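Local coordinates for proteasome assembly chaperone family protein (Pyrococcus furiosus DSM 3638, PDB 3WZ2), which probably acts as a chaperone or activator of the archaeal proteasome, as an archaeal homolog of the proteasome-assembly chaperones, at residues 14-24 with 104-115; 94-102 with 159-170. All blocks are in the same frame, centred on the assembly; numbering follows the deposited sequence.

Contact 1: residues 14-24 with 104-115; sequences LPEVENAIFIE and YLKKVNAEKVIS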
loop_
_atom_site.group_PDB
_atom_site.type_symbol
_atom_site.label_atom_id
_atom_site.label_comp_id
_atom_site.label_asym_id
_atom_site.label_seq_id
_atom_site.Cartn_x
_atom_site.Cartn_y
_atom_site.Cartn_z
ATOM N N LEU B 14 -8.874 -28.479 5.204
ATOM C CA LEU B 14 -9.974 -29.201 4.626
ATOM C C LEU B 14 -9.537 -30.635 4.310
ATOM O O LEU B 14 -8.690 -30.829 3.438
ATOM C CB LEU B 14 -10.404 -28.488 3.348
ATOM C CG LEU B 14 -11.655 -29.036 2.693
ATOM C CD1 LEU B 14 -12.833 -28.977 3.641
ATOM C CD2 LEU B 14 -11.965 -28.257 1.430
ATOM N N PRO B 15 -10.124 -31.638 4.993
ATOM C CA PRO B 15 -9.770 -33.011 4.617
ATOM C C PRO B 15 -10.231 -33.354 3.208
ATOM O O PRO B 15 -11.185 -32.763 2.696
ATOM C CB PRO B 15 -10.493 -33.876 5.653
ATOM C CG PRO B 15 -11.548 -33.015 6.224
ATOM C CD PRO B 15 -11.083 -31.592 6.104
ATOM N N GLU B 16 -9.530 -34.292 2.606
ATOM C CA GLU B 16 -9.855 -34.813 1.287
ATOM C C GLU B 16 -11.172 -35.550 1.301
ATOM O O GLU B 16 -11.451 -36.336 2.202
ATOM C CB GLU B 16 -8.751 -35.731 0.792
ATOM C CG GLU B 16 -7.442 -34.981 0.628
ATOM C CD GLU B 16 -6.393 -35.713 -0.216
ATOM O OE1 GLU B 16 -6.714 -36.725 -0.914
ATOM O OE2 GLU B 16 -5.230 -35.263 -0.169
ATOM N N VAL B 17 -12.048 -35.176 0.386
ATOM C CA VAL B 17 -13.279 -35.886 0.174
ATOM C C VAL B 17 -13.204 -36.329 -1.270
ATOM O O VAL B 17 -13.312 -35.495 -2.174
ATOM C CB VAL B 17 -14.506 -34.981 0.436
ATOM C CG1 VAL B 17 -15.815 -35.686 0.055
ATOM C CG2 VAL B 17 -14.552 -34.562 1.907
ATOM N N GLU B 18 -12.989 -37.626 -1.508
ATOM C CA GLU B 18 -12.787 -38.108 -2.888
ATOM C C GLU B 18 -14.088 -37.892 -3.659
ATOM O O GLU B 18 -15.174 -38.130 -3.112
ATOM C CB GLU B 18 -12.353 -39.585 -2.900
ATOM C CG GLU B 18 -11.739 -40.056 -4.238
ATOM C CD GLU B 18 -10.374 -39.447 -4.545
ATOM O OE1 GLU B 18 -9.747 -38.806 -3.670
ATOM O OE2 GLU B 18 -9.906 -39.588 -5.693
ATOM N N ASN B 19 -13.982 -37.426 -4.913
ATOM C CA ASN B 19 -15.149 -37.238 -5.791
ATOM C C ASN B 19 -16.220 -36.254 -5.254
ATOM O O ASN B 19 -17.429 -36.397 -5.443
ATOM C CB ASN B 19 -15.773 -38.596 -6.178
ATOM C CG ASN B 19 -14.724 -39.568 -6.822
ATOM O OD1 ASN B 19 -13.843 -39.189 -7.609
ATOM N ND2 ASN B 19 -14.803 -40.809 -6.425
ATOM N N ALA B 20 -15.725 -35.274 -4.543
ATOM C CA ALA B 20 -16.567 -34.265 -3.915
ATOM C C ALA B 20 -17.500 -33.619 -4.915
ATOM O O ALA B 20 -17.146 -33.358 -6.085
ATOM C CB ALA B 20 -15.682 -33.215 -3.266
ATOM N N ILE B 21 -18.711 -33.361 -4.462
ATOM C CA ILE B 21 -19.548 -32.342 -5.044
ATOM C C ILE B 21 -19.409 -31.096 -4.208
ATOM O O ILE B 21 -19.799 -31.071 -3.033
ATOM C CB ILE B 21 -20.997 -32.820 -5.119
ATOM C CG1 ILE B 21 -21.088 -34.002 -6.091
ATOM C CG2 ILE B 21 -21.921 -31.689 -5.562
ATOM C CD1 ILE B 21 -22.349 -34.830 -5.925
ATOM N N PHE B 22 -18.841 -30.048 -4.821
ATOM C CA PHE B 22 -18.476 -28.829 -4.107
ATOM C C PHE B 22 -19.421 -27.738 -4.495
ATOM O O PHE B 22 -19.554 -27.428 -5.685
ATOM C CB PHE B 22 -17.069 -28.410 -4.489
ATOM C CG PHE B 22 -16.569 -27.214 -3.741
ATOM C CD1 PHE B 22 -15.866 -27.371 -2.575
ATOM C CD2 PHE B 22 -16.749 -25.944 -4.233
ATOM C CE1 PHE B 22 -15.369 -26.271 -1.890
ATOM C CE2 PHE B 22 -16.252 -24.841 -3.562
ATOM C CZ PHE B 22 -15.559 -25.007 -2.392
ATOM N N ILE B 23 -20.076 -27.156 -3.504
ATOM C CA ILE B 23 -21.056 -26.118 -3.746
ATOM C C ILE B 23 -20.603 -24.836 -3.097
ATOM O O ILE B 23 -20.314 -24.826 -1.904
ATOM C CB ILE B 23 -22.393 -26.520 -3.142
ATOM C CG1 ILE B 23 -22.878 -27.798 -3.820
ATOM C CG2 ILE B 23 -23.407 -25.406 -3.307
ATOM C CD1 ILE B 23 -23.963 -28.492 -3.037
ATOM N N GLU B 24 -20.548 -23.749 -3.861
ATOM C CA GLU B 24 -20.015 -22.501 -3.337
ATOM C C GLU B 24 -21.118 -21.443 -3.324
ATOM O O GLU B 24 -21.781 -21.249 -4.326
ATOM C CB GLU B 24 -18.852 -22.030 -4.229
ATOM C CG GLU B 24 -18.397 -20.613 -3.972
ATOM C CD GLU B 24 -19.138 -19.552 -4.791
ATOM O OE1 GLU B 24 -19.215 -19.657 -6.039
ATOM O OE2 GLU B 24 -19.549 -18.544 -4.205
ATOM N N TYR B 104 -7.383 -27.942 -4.503
ATOM C CA TYR B 104 -7.962 -28.972 -3.705
ATOM C C TYR B 104 -8.881 -29.857 -4.545
ATOM O O TYR B 104 -8.815 -31.068 -4.469
ATOM C CB TYR B 104 -8.729 -28.373 -2.525
ATOM C CG TYR B 104 -9.559 -29.371 -1.773
ATOM C CD1 TYR B 104 -9.062 -30.020 -0.666
ATOM C CD2 TYR B 104 -10.846 -29.652 -2.170
ATOM C CE1 TYR B 104 -9.839 -30.960 0.011
ATOM C CE2 TYR B 104 -11.620 -30.578 -1.513
ATOM C CZ TYR B 104 -11.114 -31.237 -0.428
ATOM O OH TYR B 104 -11.910 -32.147 0.219
ATOM N N LEU B 105 -9.740 -29.247 -5.349
ATOM C CA LEU B 105 -10.734 -30.000 -6.103
ATOM C C LEU B 105 -10.098 -30.870 -7.205
ATOM O O LEU B 105 -10.524 -31.999 -7.432
ATOM C CB LEU B 105 -11.747 -29.054 -6.714
ATOM C CG LEU B 105 -12.644 -28.264 -5.741
ATOM C CD1 LEU B 105 -13.397 -27.186 -6.478
ATOM C CD2 LEU B 105 -13.631 -29.146 -5.028
ATOM N N LYS B 106 -9.060 -30.350 -7.857
ATOM C CA LYS B 106 -8.178 -31.164 -8.704
ATOM C C LYS B 106 -7.633 -32.392 -7.971
ATOM O O LYS B 106 -7.731 -33.489 -8.446
ATOM C CB LYS B 106 -6.990 -30.346 -9.177
ATOM C CG LYS B 106 -7.072 -30.032 -10.638
ATOM C CD LYS B 106 -5.748 -29.950 -11.353
ATOM C CE LYS B 106 -5.897 -30.446 -12.804
ATOM N NZ LYS B 106 -4.601 -30.632 -13.501
ATOM N N LYS B 107 -7.002 -32.145 -6.840
ATOM C CA LYS B 107 -6.369 -33.155 -6.050
ATOM C C LYS B 107 -7.325 -34.303 -5.708
ATOM O O LYS B 107 -6.914 -35.446 -5.724
ATOM C CB LYS B 107 -5.847 -32.544 -4.757
ATOM C CG LYS B 107 -4.775 -33.354 -4.055
ATOM C CD LYS B 107 -4.821 -33.176 -2.540
ATOM C CE LYS B 107 -4.734 -31.720 -2.085
ATOM N NZ LYS B 107 -4.973 -31.604 -0.606
ATOM N N VAL B 108 -8.573 -33.999 -5.346
ATOM C CA VAL B 108 -9.480 -35.035 -4.894
ATOM C C VAL B 108 -10.346 -35.557 -6.039
ATOM O O VAL B 108 -11.242 -36.336 -5.808
ATOM C CB VAL B 108 -10.372 -34.552 -3.723
ATOM C CG1 VAL B 108 -9.513 -34.027 -2.585
ATOM C CG2 VAL B 108 -11.402 -33.494 -4.148
ATOM N N ASN B 109 -10.121 -35.070 -7.260
ATOM C CA ASN B 109 -10.925 -35.435 -8.417
ATOM C C ASN B 109 -12.403 -35.191 -8.207
ATOM O O ASN B 109 -13.235 -36.074 -8.421
ATOM C CB ASN B 109 -10.664 -36.877 -8.826
ATOM C CG ASN B 109 -9.175 -37.155 -8.974
ATOM O OD1 ASN B 109 -8.505 -36.603 -9.844
ATOM N ND2 ASN B 109 -8.654 -37.999 -8.114
ATOM N N ALA B 110 -12.717 -33.949 -7.856
ATOM C CA ALA B 110 -14.085 -33.528 -7.634
ATOM C C ALA B 110 -14.944 -33.897 -8.816
ATOM O O ALA B 110 -14.539 -33.768 -9.953
ATOM C CB ALA B 110 -14.146 -32.021 -7.390
ATOM N N GLU B 111 -16.144 -34.365 -8.534
ATOM C CA GLU B 111 -17.106 -34.713 -9.572
ATOM C C GLU B 111 -17.807 -33.476 -10.163
ATOM O O GLU B 111 -18.046 -33.405 -11.356
ATOM C CB GLU B 111 -18.125 -35.659 -8.942
ATOM C CG GLU B 111 -19.119 -36.289 -9.887
ATOM C CD GLU B 111 -20.228 -37.021 -9.123
ATOM O OE1 GLU B 111 -19.893 -37.736 -8.138
ATOM O OE2 GLU B 111 -21.421 -36.871 -9.509
ATOM N N LYS B 112 -18.149 -32.511 -9.312
ATOM C CA LYS B 112 -18.849 -31.299 -9.734
ATOM C C LYS B 112 -18.445 -30.100 -8.881
ATOM O O LYS B 112 -18.239 -30.224 -7.690
ATOM C CB LYS B 112 -20.370 -31.459 -9.616
ATOM C CG LYS B 112 -20.972 -32.431 -10.584
ATOM C CD LYS B 112 -22.481 -32.449 -10.495
ATOM C CE LYS B 112 -23.072 -33.717 -11.100
ATOM N NZ LYS B 112 -23.839 -33.428 -12.331
ATOM N N VAL B 113 -18.401 -28.937 -9.513
ATOM C CA VAL B 113 -18.193 -27.682 -8.860
ATOM C C VAL B 113 -19.349 -26.796 -9.235
ATOM O O VAL B 113 -19.497 -26.421 -10.385
ATOM C CB VAL B 113 -16.859 -27.061 -9.311
ATOM C CG1 VAL B 113 -16.508 -25.861 -8.463
ATOM C CG2 VAL B 113 -15.742 -28.092 -9.222
ATOM N N ILE B 114 -20.160 -26.419 -8.255
ATOM C CA ILE B 114 -21.405 -25.717 -8.522
ATOM C C ILE B 114 -21.399 -24.437 -7.706
ATOM O O ILE B 114 -21.358 -24.475 -6.484
ATOM C CB ILE B 114 -22.620 -26.574 -8.112
ATOM C CG1 ILE B 114 -22.650 -27.882 -8.876
ATOM C CG2 ILE B 114 -23.910 -25.829 -8.397
ATOM C CD1 ILE B 114 -23.559 -28.949 -8.286
ATOM N N SER B 115 -21.485 -23.301 -8.375
ATOM C CA SER B 115 -21.660 -22.032 -7.688
ATOM C C SER B 115 -23.117 -21.588 -7.716
ATOM O O SER B 115 -23.819 -21.771 -8.691
ATOM C CB SER B 115 -20.757 -20.960 -8.350
ATOM O OG SER B 115 -19.390 -21.281 -8.162
#
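Tyr104, in the last turn of helix 91-107, holds the chain that leads into strand 21-24. With CG anti to the backbone N (chi1 170°), one face of its ring lies against Leu14 CD2, 3.6 Å from the ring centroid and nearly on the normal, a CH-pi contact; Val108 CG1 lies over the opposite face, nearer the rim. The phenol OH donates to Pro15 O at 2.7 Å, the carbonyl oxygen lying at the ring edge, and weakly accepts Val17 N. Tyrosine suits this place because its faces pack on aliphatic groups while its hydroxyl bonds to the backbone of the irregular segment before strand 21-24. Val108, compact and beta-branched, packs against the chain entering the type II turn from Val17 to Ala20: CG1 rests on Glu16 CB, and Val108 O receives Asn19 N at 3.1 Å. Asn109 then ends the helix in a Schellman motif, its positive phi fitting asparagine. Phe22 carries the parallel pairing, its N bonding to Lys112 O at 2.9 Å and its O taking Ile114 N, while Leu105 CD1 lies over one ring face. Strand 21-24 lies between strands 80-85 and 112-120, with helix 188-202 covering Ile21, Ile23 and Ile114 and helix 91-107 packing on Phe22.

Contact 2: residues 94-102 with 159-170; sequences VNEIAKEIV and MSGKLLWEASRA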
loop_
_atom_site.group_PDB
_atom_site.type_symbol
_atom_site.label_atom_id
_atom_site.label_comp_id
_atom_site.label_asym_id
_atom_site.label_seq_id
_atom_site.Cartn_x
_atom_site.Cartn_y
_atom_site.Cartn_z
ATOM N N VAL B 94 -9.980 -13.069 -2.944
ATOM C CA VAL B 94 -10.941 -13.972 -3.585
ATOM C C VAL B 94 -10.235 -14.801 -4.644
ATOM O O VAL B 94 -10.389 -16.017 -4.639
ATOM C CB VAL B 94 -12.093 -13.206 -4.233
ATOM C CG1 VAL B 94 -12.904 -14.118 -5.124
ATOM C CG2 VAL B 94 -12.977 -12.561 -3.178
ATOM N N ASN B 95 -9.379 -14.173 -5.463
ATOM C CA ASN B 95 -8.557 -14.943 -6.403
ATOM C C ASN B 95 -7.618 -15.965 -5.749
ATOM O O ASN B 95 -7.515 -17.093 -6.212
ATOM C CB ASN B 95 -7.725 -14.042 -7.313
ATOM C CG ASN B 95 -8.569 -13.272 -8.302
ATOM O OD1 ASN B 95 -9.593 -13.754 -8.763
ATOM N ND2 ASN B 95 -8.128 -12.079 -8.646
ATOM N N GLU B 96 -6.971 -15.585 -4.666
ATOM C CA GLU B 96 -6.118 -16.526 -3.978
ATOM C C GLU B 96 -6.918 -17.701 -3.427
ATOM O O GLU B 96 -6.442 -18.832 -3.456
ATOM C CB GLU B 96 -5.338 -15.849 -2.851
ATOM C CG GLU B 96 -4.244 -14.889 -3.292
ATOM C CD GLU B 96 -2.899 -15.582 -3.505
ATOM O OE1 GLU B 96 -2.866 -16.835 -3.693
ATOM O OE2 GLU B 96 -1.861 -14.864 -3.483
ATOM N N ILE B 97 -8.090 -17.430 -2.858
ATOM C CA ILE B 97 -8.891 -18.486 -2.283
ATOM C C ILE B 97 -9.393 -19.409 -3.373
ATOM O O ILE B 97 -9.322 -20.613 -3.228
ATOM C CB ILE B 97 -10.061 -17.938 -1.447
ATOM C CG1 ILE B 97 -9.541 -17.224 -0.191
ATOM C CG2 ILE B 97 -11.009 -19.053 -1.028
ATOM C CD1 ILE B 97 -10.547 -16.266 0.412
ATOM N N ALA B 98 -9.883 -18.845 -4.465
ATOM C CA ALA B 98 -10.323 -19.636 -5.618
ATOM C C ALA B 98 -9.227 -20.566 -6.128
ATOM O O ALA B 98 -9.475 -21.755 -6.390
ATOM C CB ALA B 98 -10.784 -18.745 -6.750
ATOM N N LYS B 99 -8.014 -20.051 -6.219
ATOM C CA LYS B 99 -6.874 -20.874 -6.618
ATOM C C LYS B 99 -6.683 -22.074 -5.673
ATOM O O LYS B 99 -6.473 -23.196 -6.137
ATOM C CB LYS B 99 -5.587 -20.023 -6.749
ATOM C CG LYS B 99 -5.631 -18.964 -7.874
ATOM C CD LYS B 99 -5.273 -19.567 -9.224
ATOM C CE LYS B 99 -5.826 -18.697 -10.288
ATOM N NZ LYS B 99 -5.297 -18.968 -11.652
ATOM N N GLU B 100 -6.708 -21.853 -4.363
ATOM C CA GLU B 100 -6.535 -22.987 -3.427
ATOM C C GLU B 100 -7.705 -23.954 -3.479
ATOM O O GLU B 100 -7.523 -25.153 -3.386
ATOM C CB GLU B 100 -6.375 -22.509 -1.990
ATOM C CG GLU B 100 -5.114 -21.726 -1.718
ATOM C CD GLU B 100 -3.828 -22.507 -2.011
ATOM O OE1 GLU B 100 -3.716 -23.694 -1.611
ATOM O OE2 GLU B 100 -2.934 -21.914 -2.668
ATOM N N ILE B 101 -8.917 -23.429 -3.653
ATOM C CA ILE B 101 -10.066 -24.296 -3.790
ATOM C C ILE B 101 -9.914 -25.202 -5.032
ATOM O O ILE B 101 -10.118 -26.397 -4.966
ATOM C CB ILE B 101 -11.356 -23.487 -3.882
ATOM C CG1 ILE B 101 -11.685 -22.899 -2.516
ATOM C CG2 ILE B 101 -12.488 -24.343 -4.404
ATOM C CD1 ILE B 101 -12.844 -21.903 -2.518
ATOM N N VAL B 102 -9.499 -24.620 -6.152
ATOM C CA VAL B 102 -9.345 -25.395 -7.356
ATOM C C VAL B 102 -8.224 -26.437 -7.235
ATOM O O VAL B 102 -8.396 -27.559 -7.672
ATOM C CB VAL B 102 -9.130 -24.474 -8.554
ATOM C CG1 VAL B 102 -8.667 -25.245 -9.772
ATOM C CG2 VAL B 102 -10.422 -23.734 -8.844
ATOM N N MET B 159 -16.392 -14.629 -6.672
ATOM C CA MET B 159 -15.957 -16.009 -6.535
ATOM C C MET B 159 -16.615 -16.901 -7.581
ATOM O O MET B 159 -15.957 -17.778 -8.157
ATOM C CB MET B 159 -16.227 -16.515 -5.099
ATOM C CG MET B 159 -15.881 -17.975 -4.852
ATOM S SD MET B 159 -14.143 -18.346 -5.034
ATOM C CE MET B 159 -13.465 -17.747 -3.491
ATOM N N SER B 160 -17.929 -16.722 -7.774
ATOM C CA SER B 160 -18.684 -17.641 -8.623
ATOM C C SER B 160 -18.168 -17.603 -10.049
ATOM O O SER B 160 -17.929 -18.635 -10.664
ATOM C CB SER B 160 -20.177 -17.315 -8.578
ATOM O OG SER B 160 -20.656 -17.673 -7.286
ATOM N N GLY B 161 -17.939 -16.397 -10.565
ATOM C CA GLY B 161 -17.317 -16.243 -11.902
ATOM C C GLY B 161 -15.933 -16.861 -12.004
ATOM O O GLY B 161 -15.584 -17.480 -12.994
ATOM N N LYS B 162 -15.121 -16.664 -10.975
ATOM C CA LYS B 162 -13.743 -17.123 -11.010
ATOM C C LYS B 162 -13.678 -18.625 -10.968
ATOM O O LYS B 162 -12.959 -19.228 -11.721
ATOM C CB LYS B 162 -12.911 -16.540 -9.849
ATOM C CG LYS B 162 -11.399 -16.749 -10.023
ATOM C CD LYS B 162 -10.881 -15.877 -11.166
ATOM C CE LYS B 162 -9.511 -16.246 -11.678
ATOM N NZ LYS B 162 -8.461 -15.899 -10.705
ATOM N N LEU B 163 -14.460 -19.216 -10.083
ATOM C CA LEU B 163 -14.492 -20.670 -9.962
ATOM C C LEU B 163 -14.989 -21.328 -11.210
ATOM O O LEU B 163 -14.450 -22.332 -11.654
ATOM C CB LEU B 163 -15.427 -21.098 -8.848
ATOM C CG LEU B 163 -15.077 -22.048 -7.753
ATOM C CD1 LEU B 163 -13.595 -22.026 -7.528
ATOM C CD2 LEU B 163 -15.912 -21.813 -6.492
ATOM N N LEU B 164 -16.062 -20.797 -11.768
ATOM C CA LEU B 164 -16.573 -21.346 -13.024
ATOM C C LEU B 164 -15.412 -21.524 -14.003
ATOM O O LEU B 164 -15.218 -22.598 -14.570
ATOM C CB LEU B 164 -17.622 -20.416 -13.615
ATOM C CG LEU B 164 -18.161 -20.728 -15.000
ATOM C CD1 LEU B 164 -18.866 -22.065 -14.984
ATOM C CD2 LEU B 164 -19.080 -19.619 -15.466
ATOM N N TRP B 165 -14.631 -20.461 -14.178
ATOM C CA TRP B 165 -13.576 -20.430 -15.193
ATOM C C TRP B 165 -12.413 -21.348 -14.736
ATOM O O TRP B 165 -11.975 -22.227 -15.497
ATOM C CB TRP B 165 -13.102 -18.994 -15.454
ATOM C CG TRP B 165 -11.844 -18.926 -16.347
ATOM C CD1 TRP B 165 -10.575 -18.636 -15.952
ATOM C CD2 TRP B 165 -11.782 -19.173 -17.741
ATOM N NE1 TRP B 165 -9.727 -18.691 -17.013
ATOM C CE2 TRP B 165 -10.439 -19.034 -18.131
ATOM C CE3 TRP B 165 -12.728 -19.495 -18.698
ATOM C CZ2 TRP B 165 -10.021 -19.183 -19.454
ATOM C CZ3 TRP B 165 -12.319 -19.654 -20.029
ATOM C CH2 TRP B 165 -10.975 -19.517 -20.393
ATOM N N GLU B 166 -11.932 -21.148 -13.511
ATOM C CA GLU B 166 -10.715 -21.841 -13.075
ATOM C C GLU B 166 -10.917 -23.331 -12.900
ATOM O O GLU B 166 -10.067 -24.131 -13.312
ATOM C CB GLU B 166 -10.144 -21.246 -11.804
ATOM C CG GLU B 166 -9.512 -19.856 -12.002
ATOM C CD GLU B 166 -8.288 -19.852 -12.929
ATOM O OE1 GLU B 166 -7.524 -20.842 -12.872
ATOM O OE2 GLU B 166 -8.114 -18.888 -13.762
ATOM N N ALA B 167 -12.073 -23.707 -12.386
ATOM C CA ALA B 167 -12.401 -25.112 -12.289
ATOM C C ALA B 167 -12.489 -25.790 -13.650
ATOM O O ALA B 167 -11.980 -26.895 -13.853
ATOM C CB ALA B 167 -13.675 -25.296 -11.502
ATOM N N SER B 168 -13.113 -25.124 -14.594
ATOM C CA SER B 168 -13.194 -25.662 -15.929
ATOM C C SER B 168 -11.812 -25.812 -16.573
ATOM O O SER B 168 -11.517 -26.824 -17.180
ATOM C CB SER B 168 -14.029 -24.759 -16.782
ATOM O OG SER B 168 -14.410 -25.489 -17.935
ATOM N N ARG B 169 -10.967 -24.798 -16.407
ATOM C CA ARG B 169 -9.581 -24.832 -16.869
ATOM C C ARG B 169 -8.739 -25.947 -16.243
ATOM O O ARG B 169 -7.821 -26.414 -16.865
ATOM C CB ARG B 169 -8.908 -23.461 -16.638
ATOM C CG ARG B 169 -9.146 -22.472 -17.778
ATOM C CD ARG B 169 -8.991 -23.044 -19.160
ATOM N NE ARG B 169 -10.291 -23.614 -19.481
ATOM C CZ ARG B 169 -10.583 -24.514 -20.419
ATOM N NH1 ARG B 169 -9.664 -24.976 -21.271
ATOM N NH2 ARG B 169 -11.838 -24.953 -20.508
ATOM N N ALA B 170 -9.106 -26.410 -15.056
ATOM C CA ALA B 170 -8.519 -27.586 -14.487
ATOM C C ALA B 170 -9.184 -28.911 -14.914
ATOM O O ALA B 170 -8.754 -29.967 -14.464
ATOM C CB ALA B 170 -8.531 -27.484 -12.991
#
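Met159 enters the side of helix 91-107 as a knob into a hole formed by Val94, Ile97, Ala98 and Ile101, in a helix-helix packing on one face of the central mixed sheet of this PAC2-family protein. The axes cross at -36°, 9.8 Å apart. Bends at chi2 and chi3 (64° and 78°) fold the flexible thioether into the hole, bringing SD to Ala98 CB at 3.8 Å and CE to Ile97 CG2 at 3.7 Å; the small alanine lets the helices come close. Farther along, Leu163 CD1 reaches Ile101 CG2 and Val102 CG2, leucine and valine running antiparallel alongside one another. Beside this apolar layer, toward the second subunit, Lys162 lies roughly perpendicular to Asn95, its NZ giving a weak bond to OD1 at 3.1 Å. The amide is held mainly by ND2, which bonds to Ile57 O and Leu55 O of the second subunit. Replacing Lys162 with an alanine would probably leave Asn95 OD1 without this donor and open a gap beside Ala98. Lys99 NZ has Lys162 NZ 4.5 Å away, a repulsion probably offset by a long, weak ion pair to Asp53 of the second subunit and, from another direction, by a salt bridge with a weak hydrogen bond to Glu166 OE1 at 3.2 Å.

Overall arrangement
Contacts 1 and 2 share helix 91-107: its C-terminal end meets segment 14-24 in contact 1, and its middle carries contact 2. Their segments alternate along the chain, and their centres lie about 12 Å apart. They meet where the start of helix 158-169 packs on Glu24 and Ser115: Glu24 OE1 and Ser160 OG are 2.8 Å apart, a probable hydrogen bond, and Met159 CG packs against Glu24 CD at 3.6 Å. At the helix's other end, Lys106 CE lies 3.3 Å from Ala170 O. Phe22 joins them too, since it touches Ile101. Contact 1 touches no other chain of the assembly, whereas contact 2 borders the second subunit, where Trp165 meets Tyr51 of that subunit edge-to-face.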